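Slr0280 protein (Synechocystis sp., PDB 5H3K) is of unknown function but carries a phosphodiester glycosidase domain of the NAGPA family, so it may hydrolyse phosphodiester-linked sugars. Local coordinates at residues V295-I300 / Q566-V571; A353-Q358 / G382-S387; L513-E518 / A556-F561. All blocks are in the same frame, centred on the assembly; numbering follows the deposited sequence.

Interaction 1: residues V295-I300 / Q566-V571; sequences VTTVTI and QQLGAV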
ATOM      1  N   VAL A 295      -2.754   8.551  12.820  1.00  9.04           N
ATOM      2  CA  VAL A 295      -1.752   7.807  12.058  1.00  7.12           C
ATOM      3  C   VAL A 295      -1.995   6.298  12.111  1.00  8.39           C
ATOM      4  O   VAL A 295      -2.267   5.730  13.177  1.00  8.54           O
ATOM      5  CB  VAL A 295      -0.314   8.119  12.560  1.00  7.92           C
ATOM      6  CG1 VAL A 295       0.711   7.233  11.876  1.00  9.94           C
ATOM      7  CG2 VAL A 295       0.039   9.586  12.324  1.00  9.06           C
ATOM      8  N   THR A 296      -1.908   5.643  10.954  1.00  6.12           N
ATOM      9  CA  THR A 296      -2.007   4.196  10.879  1.00  7.42           C
ATOM     10  C   THR A 296      -0.627   3.589  10.673  1.00  6.67           C
ATOM     11  O   THR A 296       0.142   4.027   9.800  1.00  6.11           O
ATOM     12  CB  THR A 296      -2.880   3.751   9.696  1.00  7.36           C
ATOM     13  OG1 THR A 296      -4.077   4.537   9.650  1.00  7.16           O
ATOM     14  CG2 THR A 296      -3.238   2.283   9.837  1.00  6.73           C
ATOM     15  N   THR A 297      -0.293   2.589  11.483  1.00  6.55           N
ATOM     16  CA  THR A 297       0.991   1.915  11.337  1.00  5.21           C
ATOM     17  C   THR A 297       0.836   0.408  11.327  1.00  4.92           C
ATOM     18  O   THR A 297      -0.087  -0.153  11.932  1.00  5.59           O
ATOM     19  CB  THR A 297       1.981   2.283  12.459  1.00  7.27           C
ATOM     20  OG1 THR A 297       1.430   1.904  13.729  1.00  7.70           O
ATOM     21  CG2 THR A 297       2.284   3.776  12.458  1.00  7.75           C
ATOM     22  N   VAL A 298       1.765  -0.251  10.654  1.00  5.00           N
ATOM     23  CA  VAL A 298       1.935  -1.683  10.826  1.00  4.76           C
ATOM     24  C   VAL A 298       3.399  -1.888  11.122  1.00  6.97           C
ATOM     25  O   VAL A 298       4.267  -1.404  10.386  1.00  6.42           O
ATOM     26  CB  VAL A 298       1.521  -2.482   9.601  1.00  4.03           C
ATOM     27  CG1 VAL A 298       1.797  -3.951   9.837  1.00  5.42           C
ATOM     28  CG2 VAL A 298       0.041  -2.250   9.294  1.00  6.03           C
ATOM     29  N   THR A 299       3.673  -2.570  12.227  1.00  5.84           N
ATOM     30  CA  THR A 299       5.042  -2.767  12.673  1.00  6.23           C
ATOM     31  C   THR A 299       5.406  -4.233  12.492  1.00  6.95           C
ATOM     32  O   THR A 299       4.657  -5.131  12.890  1.00  7.49           O
ATOM     33  CB  THR A 299       5.234  -2.330  14.142  1.00  9.87           C
ATOM     34  OG1 THR A 299       4.964  -0.924  14.264  1.00  9.54           O
ATOM     35  CG2 THR A 299       6.670  -2.604  14.593  1.00  8.12           C
ATOM     36  N   ILE A 300       6.549  -4.475  11.871  1.00  5.59           N
ATOM     37  CA  ILE A 300       6.921  -5.817  11.461  1.00  6.48           C
ATOM     38  C   ILE A 300       8.309  -6.128  11.996  1.00  9.92           C
ATOM     39  O   ILE A 300       9.237  -5.345  11.797  1.00 10.58           O
ATOM     40  CB  ILE A 300       6.970  -5.938   9.915  1.00  7.94           C
ATOM     41  CG1 ILE A 300       5.597  -5.662   9.285  1.00  5.96           C
ATOM     42  CG2 ILE A 300       7.482  -7.306   9.499  1.00  9.06           C
ATOM     43  CD1 ILE A 300       5.525  -4.320   8.551  1.00  6.19           C
ATOM     44  N   GLN A 566       9.564  10.741  14.269  1.00  9.96           N
ATOM     45  CA  GLN A 566      10.392  10.784  15.472  1.00 10.39           C
ATOM     46  C   GLN A 566       9.562  10.418  16.705  1.00 12.90           C
ATOM     47  O   GLN A 566      10.003   9.631  17.543  1.00 12.56           O
ATOM     48  CB  GLN A 566      11.022  12.170  15.622  1.00 14.71           C
ATOM     49  CG  GLN A 566      11.952  12.310  16.803  1.00 25.28           C
ATOM     50  CD  GLN A 566      12.609  13.676  16.848  1.00 24.57           C
ATOM     51  OE1 GLN A 566      11.943  14.707  16.709  1.00 34.11           O
ATOM     52  NE2 GLN A 566      13.924  13.691  17.025  1.00 33.58           N
ATOM     53  N   GLN A 567       8.356  10.969  16.801  1.00 10.52           N
ATOM     54  CA  GLN A 567       7.413  10.618  17.873  1.00 15.50           C
ATOM     55  C   GLN A 567       7.042   9.128  17.902  1.00 15.04           C
ATOM     56  O   GLN A 567       6.765   8.561  18.963  1.00 14.35           O
ATOM     57  CB  GLN A 567       6.143  11.463  17.745  1.00 15.17           C
ATOM     58  CG  GLN A 567       6.242  12.818  18.407  1.00 23.83           C
ATOM     59  CD  GLN A 567       6.335  12.688  19.917  1.00 32.94           C
ATOM     60  OE1 GLN A 567       5.384  12.254  20.573  1.00 37.91           O
ATOM     61  NE2 GLN A 567       7.489  13.034  20.470  1.00 33.84           N
ATOM     62  N   LEU A 568       7.031   8.497  16.734  1.00 11.69           N
ATOM     63  CA  LEU A 568       6.704   7.081  16.629  1.00 11.33           C
ATOM     64  C   LEU A 568       7.877   6.181  16.983  1.00 13.81           C
ATOM     65  O   LEU A 568       7.733   4.960  17.039  1.00 13.72           O
ATOM     66  CB  LEU A 568       6.231   6.752  15.215  1.00 10.29           C
ATOM     67  CG  LEU A 568       4.879   7.340  14.848  1.00 10.60           C
ATOM     68  CD1 LEU A 568       4.596   7.129  13.359  1.00 12.21           C
ATOM     69  CD2 LEU A 568       3.807   6.693  15.700  1.00 13.04           C
ATOM     70  N   GLY A 569       9.039   6.784  17.206  1.00 13.12           N
ATOM     71  CA  GLY A 569      10.215   6.042  17.630  1.00 14.29           C
ATOM     72  C   GLY A 569      11.144   5.671  16.491  1.00 14.76           C
ATOM     73  O   GLY A 569      11.990   4.781  16.627  1.00 13.55           O
ATOM     74  N   ALA A 570      11.007   6.351  15.358  1.00 13.10           N
ATOM     75  CA  ALA A 570      11.854   6.033  14.210  1.00  9.62           C
ATOM     76  C   ALA A 570      13.303   6.446  14.459  1.00  9.88           C
ATOM     77  O   ALA A 570      13.561   7.584  14.839  1.00 12.37           O
ATOM     78  CB  ALA A 570      11.321   6.709  12.955  1.00  8.89           C
ATOM     79  N   VAL A 571      14.248   5.532  14.244  1.00  7.67           N
ATOM     80  CA  VAL A 571      15.667   5.910  14.253  1.00 10.60           C
ATOM     81  C   VAL A 571      16.197   6.179  12.844  1.00 10.18           C
ATOM     82  O   VAL A 571      17.122   6.960  12.668  1.00 12.42           O
ATOM     83  CB  VAL A 571      16.549   4.864  14.968  1.00 13.01           C
ATOM     84  CG1 VAL A 571      16.032   4.626  16.369  1.00 20.97           C
ATOM     85  CG2 VAL A 571      16.573   3.565  14.209  1.00 21.85           C
TER
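Leu568 meets Val295 and Thr297 through methyl groups alone; no ring, amide or carboxylate joins the contact, so there is neither a face nor an edge to assign, and shape is set by three branched side chains. One methyl of Leu568 does all the touching. Its CD1 lies 4.2 Å from Val295 CG1, and the same CD1 is 4.2 Å from Thr297 CG2. Val295 and Thr297 are two apart on a strand, so both point to one side of it and present neighbouring methyls, against which the leucine methyl rests. Val295 meets that tip at a slant, whereas Thr297 and Leu568 approach tip to tip.

Val295 brings CG1 forward by setting it opposite its backbone N (chi1 174°). In Thr297 the hydroxyl takes the place between backbone N and carbonyl carbon (chi1 60°), which leaves CG2 to face the leucine while OG1 hydrogen-bonds to Arg284 NH1. A threonine suits this place because it is both apolar and polar: its methyl joins the oily patch and its oxygen holds a neighbouring strand.

Gly569, next after Leu568, is the first residue to leave helical angles at the end of helix 558-567. It has positive phi (96°) in a Schellman motif, its N bonded to Gln566 O at 3.0 Å; glycine readily adopts this positive phi.

Strand 291-300 runs between strands 279-288 and 542-547 in an antiparallel sheet, and the end of helix 558-567 packs against one side of it. Val545 of strand 542-547 packs on Val295 and Ile543 on Thr297, and Arg284 of strand 279-288 also touches Leu568. Beyond the turn, the chain re-enters this same sheet as strand 572-576.

Interaction 2: residues A353-Q358 / G382-S387; sequences AVWSQQ and GRLSLS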
ATOM      1  N   ALA A 353      14.651   4.092  -7.529  1.00  3.26           N
ATOM      2  CA  ALA A 353      15.180   2.740  -7.407  1.00  3.87           C
ATOM      3  C   ALA A 353      14.144   1.706  -6.986  1.00  2.94           C
ATOM      4  O   ALA A 353      13.368   1.928  -6.061  1.00  2.54           O
ATOM      5  CB  ALA A 353      16.348   2.722  -6.433  1.00  3.32           C
ATOM      6  N   VAL A 354      14.141   0.563  -7.669  1.00  2.59           N
ATOM      7  CA  VAL A 354      13.342  -0.582  -7.229  1.00  3.16           C
ATOM      8  C   VAL A 354      14.144  -1.820  -7.572  1.00  3.83           C
ATOM      9  O   VAL A 354      14.438  -2.052  -8.749  1.00  4.81           O
ATOM     10  CB  VAL A 354      11.982  -0.691  -7.978  1.00  3.74           C
ATOM     11  CG1 VAL A 354      11.239  -1.937  -7.527  1.00  5.37           C
ATOM     12  CG2 VAL A 354      11.093   0.553  -7.784  1.00  5.12           C
ATOM     13  N   TRP A 355      14.517  -2.618  -6.573  1.00  5.02           N
ATOM     14  CA  TRP A 355      15.224  -3.873  -6.875  1.00  4.08           C
ATOM     15  C   TRP A 355      14.904  -5.015  -5.908  1.00  4.64           C
ATOM     16  O   TRP A 355      14.581  -4.789  -4.735  1.00  2.96           O
ATOM     17  CB  TRP A 355      16.745  -3.654  -7.012  1.00  4.90           C
ATOM     18  CG  TRP A 355      17.589  -3.491  -5.742  1.00  5.43           C
ATOM     19  CD1 TRP A 355      18.389  -4.439  -5.160  1.00  4.29           C
ATOM     20  CD2 TRP A 355      17.768  -2.289  -4.962  1.00  5.13           C
ATOM     21  NE1 TRP A 355      19.041  -3.910  -4.066  1.00  4.90           N
ATOM     22  CE2 TRP A 355      18.678  -2.606  -3.924  1.00  4.19           C
ATOM     23  CE3 TRP A 355      17.240  -0.998  -5.040  1.00  5.32           C
ATOM     24  CZ2 TRP A 355      19.073  -1.656  -2.970  1.00  4.40           C
ATOM     25  CZ3 TRP A 355      17.621  -0.068  -4.089  1.00  4.44           C
ATOM     26  CH2 TRP A 355      18.534  -0.397  -3.066  1.00  5.20           C
ATOM     27  N   SER A 356      14.985  -6.241  -6.407  1.00  4.47           N
ATOM     28  CA  SER A 356      14.703  -7.408  -5.572  1.00  7.04           C
ATOM     29  C   SER A 356      15.477  -8.610  -6.061  1.00  6.55           C
ATOM     30  O   SER A 356      15.596  -8.818  -7.265  1.00  7.36           O
ATOM     31  CB  SER A 356      13.205  -7.724  -5.536  1.00 10.90           C
ATOM     32  OG  SER A 356      12.750  -8.199  -6.780  1.00 18.47           O
ATOM     33  N   GLN A 357      15.987  -9.399  -5.119  1.00  4.77           N
ATOM     34  CA  GLN A 357      16.867 -10.533  -5.430  1.00  7.58           C
ATOM     35  C   GLN A 357      17.954 -10.183  -6.460  1.00  6.81           C
ATOM     36  O   GLN A 357      18.213 -10.939  -7.405  1.00  7.32           O
ATOM     37  CB  GLN A 357      16.032 -11.770  -5.818  1.00  9.95           C
ATOM     38  CG  GLN A 357      15.008 -12.117  -4.720  1.00 12.06           C
ATOM     39  CD  GLN A 357      14.158 -13.349  -5.027  1.00 18.43           C
ATOM     40  OE1 GLN A 357      13.503 -13.897  -4.141  1.00 23.25           O
ATOM     41  NE2 GLN A 357      14.165 -13.781  -6.278  1.00 19.39           N
ATOM     42  N   GLN A 358      18.567  -9.014  -6.257  1.00  5.05           N
ATOM     43  CA  GLN A 358      19.621  -8.449  -7.108  1.00  6.20           C
ATOM     44  C   GLN A 358      19.187  -8.155  -8.540  1.00  9.73           C
ATOM     45  O   GLN A 358      20.021  -7.973  -9.422  1.00 13.09           O
ATOM     46  CB  GLN A 358      20.887  -9.323  -7.108  1.00 11.39           C
ATOM     47  CG  GLN A 358      21.603  -9.394  -5.760  1.00 10.54           C
ATOM     48  CD  GLN A 358      23.050  -9.881  -5.878  1.00 13.43           C
ATOM     49  OE1 GLN A 358      23.730  -9.634  -6.876  1.00 11.14           O
ATOM     50  NE2 GLN A 358      23.523 -10.566  -4.846  1.00 11.18           N
ATOM     51  N   GLY A 382      20.016   5.438   3.128  1.00  5.65           N
ATOM     52  CA  GLY A 382      20.992   6.402   2.654  1.00  7.23           C
ATOM     53  C   GLY A 382      20.486   7.074   1.409  1.00  9.61           C
ATOM     54  O   GLY A 382      19.354   6.842   1.008  1.00 10.45           O
ATOM     55  N   ARG A 383      21.320   7.907   0.801  1.00  6.34           N
ATOM     56  CA  ARG A 383      20.956   8.549  -0.454  1.00  7.24           C
ATOM     57  C   ARG A 383      21.692   7.815  -1.561  1.00  6.12           C
ATOM     58  O   ARG A 383      22.923   7.833  -1.628  1.00  7.79           O
ATOM     59  CB  ARG A 383      21.300  10.032  -0.407  1.00  8.62           C
ATOM     60  CG  ARG A 383      20.541  10.732   0.723  1.00  8.85           C
ATOM     61  CD  ARG A 383      20.662  12.244   0.644  1.00 13.71           C
ATOM     62  NE  ARG A 383      19.866  12.908   1.685  1.00 14.55           N
ATOM     63  CZ  ARG A 383      20.286  13.134   2.931  1.00 14.47           C
ATOM     64  NH1 ARG A 383      21.494  12.746   3.319  1.00 17.22           N
ATOM     65  NH2 ARG A 383      19.490  13.750   3.794  1.00 13.63           N
ATOM     66  N   LEU A 384      20.923   7.142  -2.410  1.00  4.52           N
ATOM     67  CA  LEU A 384      21.463   6.117  -3.285  1.00  5.50           C
ATOM     68  C   LEU A 384      21.735   6.615  -4.705  1.00  5.43           C
ATOM     69  O   LEU A 384      20.918   7.302  -5.319  1.00  5.74           O
ATOM     70  CB  LEU A 384      20.501   4.922  -3.316  1.00  3.86           C
ATOM     71  CG  LEU A 384      20.762   3.819  -4.343  1.00  6.69           C
ATOM     72  CD1 LEU A 384      22.036   3.063  -3.983  1.00  7.04           C
ATOM     73  CD2 LEU A 384      19.550   2.892  -4.398  1.00  5.35           C
ATOM     74  N   SER A 385      22.897   6.264  -5.233  1.00  5.93           N
ATOM     75  CA  SER A 385      23.130   6.429  -6.664  1.00  7.75           C
ATOM     76  C   SER A 385      23.763   5.154  -7.207  1.00  9.08           C
ATOM     77  O   SER A 385      24.368   4.378  -6.470  1.00  7.37           O
ATOM     78  CB  SER A 385      23.990   7.659  -6.959  1.00 10.53           C
ATOM     79  OG  SER A 385      25.260   7.518  -6.358  1.00 19.00           O
ATOM     80  N   LEU A 386      23.591   4.926  -8.501  1.00  9.33           N
ATOM     81  CA  LEU A 386      24.123   3.724  -9.122  1.00  7.60           C
ATOM     82  C   LEU A 386      24.802   4.168 -10.392  1.00 10.96           C
ATOM     83  O   LEU A 386      24.235   4.949 -11.146  1.00 10.82           O
ATOM     84  CB  LEU A 386      22.987   2.763  -9.467  1.00  7.05           C
ATOM     85  CG  LEU A 386      23.353   1.555 -10.332  1.00  8.94           C
ATOM     86  CD1 LEU A 386      24.173   0.566  -9.519  1.00  9.84           C
ATOM     87  CD2 LEU A 386      22.100   0.889 -10.915  1.00 10.19           C
ATOM     88  N   SER A 387      26.028   3.720 -10.622  1.00 11.70           N
ATOM     89  CA  SER A 387      26.635   3.940 -11.926  1.00 16.35           C
ATOM     90  C   SER A 387      27.025   2.593 -12.506  1.00 11.09           C
ATOM     91  O   SER A 387      27.493   1.708 -11.786  1.00 13.71           O
ATOM     92  CB  SER A 387      27.839   4.886 -11.846  1.00 21.04           C
ATOM     93  OG  SER A 387      28.898   4.309 -11.111  1.00 23.81           O
TER
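Ala353 opens the segment by setting its single methyl against Leu384, CB to CD2 at 3.8 Å; its short side chain leaves the space in front of it to the leucine's methyl. Val354 packs instead on Pro311 and Met313 of strand 307-313. Trp355 then returns to the leucine. Its chi1 of 78° places CG between backbone N and carbonyl carbon, and the six-membered end of the indole meets the methyl obliquely, with CZ3 3.5 Å and CH2 3.7 Å from Leu384 CD2. Leu384 reaches in from the opposite direction, its CG set opposite its own backbone N (chi1 171°). The indole cannot readily swing, since NE1 hydrogen-bonds to Phe495 O and the ring stacks with Trp360. Gln357 and Gln358, both with positive phi, make a tight two-residue turn into strand 359-362, consistent with type I' geometry.

Strands 497-500 and 369-373 lie between the two segments, and the latter offers alanines: Ala372 touches Trp355, Ala370 touches Leu384. The contact is thus apolar packing over one layer of a mixed beta sheet that runs 354-356, 497-500, 369-373, 379-392, joining strands that are not neighbours in it.

Interaction 3: residues L513-E518 / A556-F561; sequences LNATGE and ASLGEF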
ATOM      1  N   LEU A 513      16.379  15.899   6.957  1.00 11.92           N
ATOM      2  CA  LEU A 513      15.653  16.417   5.796  1.00 10.50           C
ATOM      3  C   LEU A 513      16.435  17.471   5.012  1.00 12.81           C
ATOM      4  O   LEU A 513      16.846  18.503   5.551  1.00 12.38           O
ATOM      5  CB  LEU A 513      14.290  16.984   6.216  1.00 11.42           C
ATOM      6  CG  LEU A 513      13.445  17.686   5.155  1.00 11.78           C
ATOM      7  CD1 LEU A 513      13.063  16.718   4.055  1.00 12.27           C
ATOM      8  CD2 LEU A 513      12.186  18.302   5.778  1.00 11.23           C
ATOM      9  N   ASN A 514      16.661  17.181   3.737  1.00 10.60           N
ATOM     10  CA  ASN A 514      17.269  18.127   2.814  1.00 12.31           C
ATOM     11  C   ASN A 514      16.635  17.908   1.466  1.00 11.98           C
ATOM     12  O   ASN A 514      17.219  17.263   0.590  1.00  8.77           O
ATOM     13  CB  ASN A 514      18.783  17.946   2.728  1.00 10.66           C
ATOM     14  CG  ASN A 514      19.434  18.939   1.763  1.00 14.61           C
ATOM     15  OD1 ASN A 514      18.758  19.777   1.160  1.00 12.67           O
ATOM     16  ND2 ASN A 514      20.749  18.841   1.607  1.00 17.30           N
ATOM     17  N   ALA A 515      15.417  18.416   1.310  1.00 11.13           N
ATOM     18  CA  ALA A 515      14.653  18.140   0.108  1.00  9.57           C
ATOM     19  C   ALA A 515      15.301  18.787  -1.111  1.00 12.08           C
ATOM     20  O   ALA A 515      15.227  18.255  -2.217  1.00  9.59           O
ATOM     21  CB  ALA A 515      13.219  18.598   0.268  1.00  8.86           C
ATOM     22  N   THR A 516      15.937  19.941  -0.925  1.00  9.94           N
ATOM     23  CA  THR A 516      16.547  20.619  -2.070  1.00  9.80           C
ATOM     24  C   THR A 516      17.723  19.797  -2.586  1.00 11.27           C
ATOM     25  O   THR A 516      17.930  19.672  -3.798  1.00 10.35           O
ATOM     26  CB  THR A 516      16.997  22.054  -1.712  1.00  9.68           C
ATOM     27  OG1 THR A 516      15.834  22.877  -1.545  1.00 11.43           O
ATOM     28  CG2 THR A 516      17.889  22.646  -2.819  1.00 11.22           C
ATOM     29  N   GLY A 517      18.473  19.216  -1.653  1.00 10.26           N
ATOM     30  CA  GLY A 517      19.623  18.388  -1.973  1.00 11.55           C
ATOM     31  C   GLY A 517      19.238  17.157  -2.770  1.00 13.09           C
ATOM     32  O   GLY A 517      20.011  16.668  -3.602  1.00 11.53           O
ATOM     33  N   GLU A 518      18.038  16.654  -2.516  1.00  8.40           N
ATOM     34  CA  GLU A 518      17.530  15.486  -3.235  1.00  8.28           C
ATOM     35  C   GLU A 518      16.711  15.860  -4.475  1.00  8.17           C
ATOM     36  O   GLU A 518      16.019  15.018  -5.052  1.00  9.77           O
ATOM     37  CB  GLU A 518      16.707  14.601  -2.291  1.00  9.14           C
ATOM     38  CG  GLU A 518      17.532  13.965  -1.173  1.00  7.62           C
ATOM     39  CD  GLU A 518      16.767  12.900  -0.412  1.00  6.69           C
ATOM     40  OE1 GLU A 518      15.926  12.205  -1.038  1.00  6.09           O
ATOM     41  OE2 GLU A 518      17.012  12.737   0.806  1.00  7.27           O
ATOM     42  N   ALA A 556       0.289  16.689   6.668  1.00  6.09           N
ATOM     43  CA  ALA A 556       1.578  17.134   7.195  1.00  9.09           C
ATOM     44  C   ALA A 556       2.471  17.717   6.112  1.00  7.30           C
ATOM     45  O   ALA A 556       2.434  17.271   4.972  1.00  5.32           O
ATOM     46  CB  ALA A 556       2.299  15.976   7.892  1.00  6.42           C
ATOM     47  N   SER A 557       3.275  18.718   6.477  1.00  5.68           N
ATOM     48  CA  SER A 557       4.415  19.128   5.674  1.00  6.02           C
ATOM     49  C   SER A 557       5.501  18.078   5.856  1.00  6.89           C
ATOM     50  O   SER A 557       5.372  17.203   6.710  1.00  6.23           O
ATOM     51  CB  SER A 557       4.949  20.488   6.136  1.00  8.05           C
ATOM     52  OG  SER A 557       5.522  20.384   7.432  1.00  7.94           O
ATOM     53  N   LEU A 558       6.566  18.149   5.060  1.00  7.32           N
ATOM     54  CA  LEU A 558       7.678  17.199   5.217  1.00  7.60           C
ATOM     55  C   LEU A 558       8.319  17.283   6.613  1.00  6.30           C
ATOM     56  O   LEU A 558       8.648  16.257   7.220  1.00  6.13           O
ATOM     57  CB  LEU A 558       8.742  17.394   4.126  1.00  7.48           C
ATOM     58  CG  LEU A 558       8.346  17.074   2.682  1.00 10.06           C
ATOM     59  CD1 LEU A 558       9.419  17.621   1.734  1.00 11.17           C
ATOM     60  CD2 LEU A 558       8.159  15.572   2.491  1.00  9.17           C
ATOM     61  N   GLY A 559       8.503  18.499   7.123  1.00  8.10           N
ATOM     62  CA  GLY A 559       9.069  18.674   8.450  1.00  9.16           C
ATOM     63  C   GLY A 559       8.187  18.118   9.553  1.00  7.73           C
ATOM     64  O   GLY A 559       8.673  17.491  10.509  1.00  8.32           O
ATOM     65  N   GLU A 560       6.886  18.372   9.434  1.00  7.58           N
ATOM     66  CA  GLU A 560       5.907  17.821  10.366  1.00  8.69           C
ATOM     67  C   GLU A 560       5.893  16.300  10.336  1.00  7.11           C
ATOM     68  O   GLU A 560       5.821  15.658  11.385  1.00  6.66           O
ATOM     69  CB  GLU A 560       4.514  18.387  10.084  1.00  8.43           C
ATOM     70  CG  GLU A 560       4.391  19.855  10.507  1.00  9.25           C
ATOM     71  CD  GLU A 560       3.131  20.539   9.991  1.00 14.74           C
ATOM     72  OE1 GLU A 560       2.577  20.085   8.958  1.00 10.82           O
ATOM     73  OE2 GLU A 560       2.709  21.554  10.610  1.00 13.24           O
ATOM     74  N   PHE A 561       5.964  15.725   9.136  1.00  6.02           N
ATOM     75  CA  PHE A 561       5.967  14.275   9.008  1.00  4.46           C
ATOM     76  C   PHE A 561       7.214  13.684   9.676  1.00  5.99           C
ATOM     77  O   PHE A 561       7.124  12.666  10.351  1.00  5.78           O
ATOM     78  CB  PHE A 561       5.861  13.856   7.532  1.00  3.75           C
ATOM     79  CG  PHE A 561       5.566  12.385   7.329  1.00  5.12           C
ATOM     80  CD1 PHE A 561       4.612  11.735   8.107  1.00  5.01           C
ATOM     81  CD2 PHE A 561       6.233  11.663   6.342  1.00  4.07           C
ATOM     82  CE1 PHE A 561       4.332  10.369   7.927  1.00  6.43           C
ATOM     83  CE2 PHE A 561       5.955  10.312   6.140  1.00  3.00           C
ATOM     84  CZ  PHE A 561       5.010   9.657   6.935  1.00  4.27           C
TER
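Leu513, in the loop after strand 510-511, comes closest by backbone to Gly559 in the first turn of helix 558-567, CA to CA 7.4 Å. Its CD2 lies 3.9 Å from Leu558 CB, and the same CD2 is 3.9 Å from Gly559 N, so the methyl rests against the backbone of that first turn. The two leucines cross at about a right angle. Leu558 extends past Leu513 to bring CD1 to within 4.2 Å of Ala515 CB, a methyl short enough to fit beside Phe520 and Gln525.

Each segment also has polar bonds of its own. Ser557 and Glu560 form a capping box: Glu560 N gives to Ser557 OG, and Ser557 N gives to Glu560 OE1 at 2.9 Å, nearly straight (175°) and on the anti side of the carboxylate. Arg550 bridges to that same OE1. In the loop, Asn514 OD1 accepts from Gly517 N, which sits well above the amide's carbonyl plane, in an Asx motif; Gly517 lies close to the Asn514 amide, where the lack of a side chain suits it.

Between these two segments the contact is therefore apolar, while the capping box and the Asx motif help hold the two backbones in shape.

Overall arrangement
Interactions 1 and 3 use the two ends of helix 558-567: its start meets the loop at 513-518, its end meets strand 291-300, and their centres lie 17 Å apart. Interaction 2 belongs to another, mixed sheet, with its centre 24 Å from that of interaction 1. Along the chain, interaction 1 encloses the other two, and interaction 2 closes before interaction 3 opens. Those two touch through a salt bridge, Arg383 NE to Glu518 OE2 at 3.0 Å, which ties the mixed sheet to the loop 513-518 that leads to helix 522-526 and packs on helix 558-567. Helix 558-567 and this loop thus link the two sheets.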